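Local coordinates for hypothetical protein (Bacteroides caccae, PDB 4M8R) that is of unknown function but pairs an Ig-like N-terminal domain with a WD40-like domain of the beta-propeller clan, at residues V263-G267 with N268-L272. Numbering follows the deposited sequence.
Sequences VFMQG and NEIIL
Phe264 leans across the hairpin onto Asn268 and Ile271. Its CB lies 3.4 Å from Asn268 OD1; CG looks back on the same amide, whose plane is turned 46° from the ring. CD1 passes between Asn268 CA and Ile271 CG1, CE1 reaches Ile271 CD1 at 3.4 Å, and CZ ends beside that methyl. With CG anti to the carbonyl carbon (chi1 -82°), the ring runs alongside the Ile271 side chain, both pointing the same way; the ring of Phe57 of a second subunit meets it nearly parallel. The two segments form the end of a beta hairpin in the WD40-like domain, joining strands 262-264 and 270-276, neighbours in one sheet. Val263 and Leu272 are a hydrogen-bonded antiparallel pair, Leu272 N giving a nearly straight bond of 2.8 Å to Val263 O, while Phe264 and Ile271 form the next, non-hydrogen-bonded pair. Met265 N gives a hydrogen bond of 2.8 Å to Ile270 O, after which a type II turn from Met265 to Asn268 carries the bond from Asn268 N to Met265 O (2.9 Å). At Gly267 the chain has room for no CB, which would be driven against the carbonyl oxygen of Gln266. Met265, a selenomethionine, bends at chi3 (-54°), bringing CE to 3.4 Å from Leu272 CD1 and alongside Ile270 CG2, on the Leu272 face. Asn268 OD1 accepts from Lys325 NZ and from a water that also takes the N-H of Gly267, and ND2 donates to Ser203 O. A second water bridges Gln266 O, at 2.6 Å, to Glu269 N.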
loop_
_atom_site.group_PDB
_atom_site.type_symbol
_atom_site.label_atom_id
_atom_site.label_comp_id
_atom_site.label_asym_id
_atom_site.label_seq_id
_atom_site.Cartn_x
_atom_site.Cartn_y
_atom_site.Cartn_z
ATOM N N VAL A 263 -8.416 25.193 -8.561
ATOM C CA VAL A 263 -8.401 23.756 -8.795
ATOM C C VAL A 263 -7.168 23.360 -9.587
ATOM O O VAL A 263 -6.865 23.959 -10.610
ATOM C CB VAL A 263 -9.667 23.321 -9.556
ATOM C CG1 VAL A 263 -9.535 21.899 -10.074
ATOM C CG2 VAL A 263 -10.888 23.444 -8.660
ATOM N N PHE A 264 -6.458 22.353 -9.093
ATOM C CA PHE A 264 -5.326 21.779 -9.815
ATOM C C PHE A 264 -5.828 20.943 -10.977
ATOM O O PHE A 264 -6.671 20.065 -10.797
ATOM C CB PHE A 264 -4.495 20.852 -8.914
ATOM C CG PHE A 264 -3.507 21.563 -8.030
ATOM C CD1 PHE A 264 -2.365 22.132 -8.564
ATOM C CD2 PHE A 264 -3.700 21.627 -6.655
ATOM C CE1 PHE A 264 -1.442 22.772 -7.750
ATOM C CE2 PHE A 264 -2.784 22.266 -5.836
ATOM C CZ PHE A 264 -1.653 22.844 -6.387
HETATM N N MSE A 265 -5.284 21.190 -12.160
HETATM C CA MSE A 265 -5.474 20.278 -13.281
HETATM C C MSE A 265 -4.729 19.003 -12.992
HETATM O O MSE A 265 -3.887 18.967 -12.089
HETATM C CB MSE A 265 -4.926 20.951 -14.521
HETATM C CG MSE A 265 -5.448 20.285 -15.780
HETATM SE SE MSE A 265 -5.001 21.428 -17.307
HETATM C CE MSE A 265 -5.776 23.145 -16.744
ATOM N N GLN A 266 -5.036 17.934 -13.727
ATOM C CA GLN A 266 -4.318 16.667 -13.551
ATOM C C GLN A 266 -2.830 16.902 -13.817
ATOM O O GLN A 266 -2.465 17.614 -14.754
ATOM C CB GLN A 266 -4.868 15.558 -14.460
ATOM C CG GLN A 266 -4.323 14.165 -14.136
ATOM C CD GLN A 266 -4.872 13.072 -15.046
ATOM O OE1 GLN A 266 -5.984 12.585 -14.851
ATOM N NE2 GLN A 266 -4.082 12.671 -16.039
ATOM N N GLY A 267 -1.987 16.325 -12.962
ATOM C CA GLY A 267 -0.545 16.576 -12.995
ATOM C C GLY A 267 -0.111 17.665 -12.025
ATOM O O GLY A 267 1.076 17.774 -11.708
ATOM N N ASN A 268 -1.069 18.475 -11.565
ATOM C CA ASN A 268 -0.843 19.504 -10.546
ATOM C C ASN A 268 0.165 20.586 -10.936
ATOM O O ASN A 268 0.868 21.113 -10.084
ATOM C CB ASN A 268 -0.454 18.854 -9.204
ATOM C CG ASN A 268 -1.545 17.954 -8.650
ATOM O OD1 ASN A 268 -2.672 17.938 -9.146
ATOM N ND2 ASN A 268 -1.217 17.206 -7.605
ATOM N N GLU A 269 0.216 20.920 -12.221
ATOM C CA GLU A 269 1.109 21.967 -12.713
ATOM C C GLU A 269 0.360 23.257 -13.033
ATOM O O GLU A 269 0.888 24.350 -12.823
ATOM C CB GLU A 269 1.867 21.476 -13.946
ATOM C CG GLU A 269 2.843 20.350 -13.633
ATOM C CD GLU A 269 3.521 19.770 -14.862
ATOM O OE1 GLU A 269 3.619 20.469 -15.894
ATOM O OE2 GLU A 269 3.967 18.608 -14.794
ATOM N N ILE A 270 -0.865 23.120 -13.539
ATOM C CA ILE A 270 -1.710 24.262 -13.876
ATOM C C ILE A 270 -2.867 24.370 -12.883
ATOM O O ILE A 270 -3.480 23.359 -12.524
ATOM C CB ILE A 270 -2.288 24.132 -15.304
ATOM C CG1 ILE A 270 -1.182 23.811 -16.326
ATOM C CG2 ILE A 270 -3.029 25.403 -15.706
ATOM C CD1 ILE A 270 -0.143 24.900 -16.505
ATOM N N ILE A 271 -3.161 25.598 -12.453
ATOM C CA ILE A 271 -4.237 25.867 -11.504
ATOM C C ILE A 271 -5.276 26.786 -12.130
ATOM O O ILE A 271 -4.931 27.803 -12.718
ATOM C CB ILE A 271 -3.700 26.516 -10.210
ATOM C CG1 ILE A 271 -2.839 25.507 -9.430
ATOM C CG2 ILE A 271 -4.851 27.012 -9.339
ATOM C CD1 ILE A 271 -1.973 26.111 -8.340
ATOM N N LEU A 272 -6.548 26.434 -11.973
ATOM C CA LEU A 272 -7.653 27.236 -12.493
ATOM C C LEU A 272 -8.181 28.172 -11.413
ATOM O O LEU A 272 -8.527 27.732 -10.322
ATOM C CB LEU A 272 -8.798 26.341 -12.980
ATOM C CG LEU A 272 -8.602 25.540 -14.270
ATOM C CD1 LEU A 272 -7.478 24.523 -14.132
ATOM C CD2 LEU A 272 -9.905 24.845 -14.636
HETATM O O HOH W 1 -1.535 20.081 -14.702
HETATM O O HOH W 2 -3.087 15.117 -10.746
#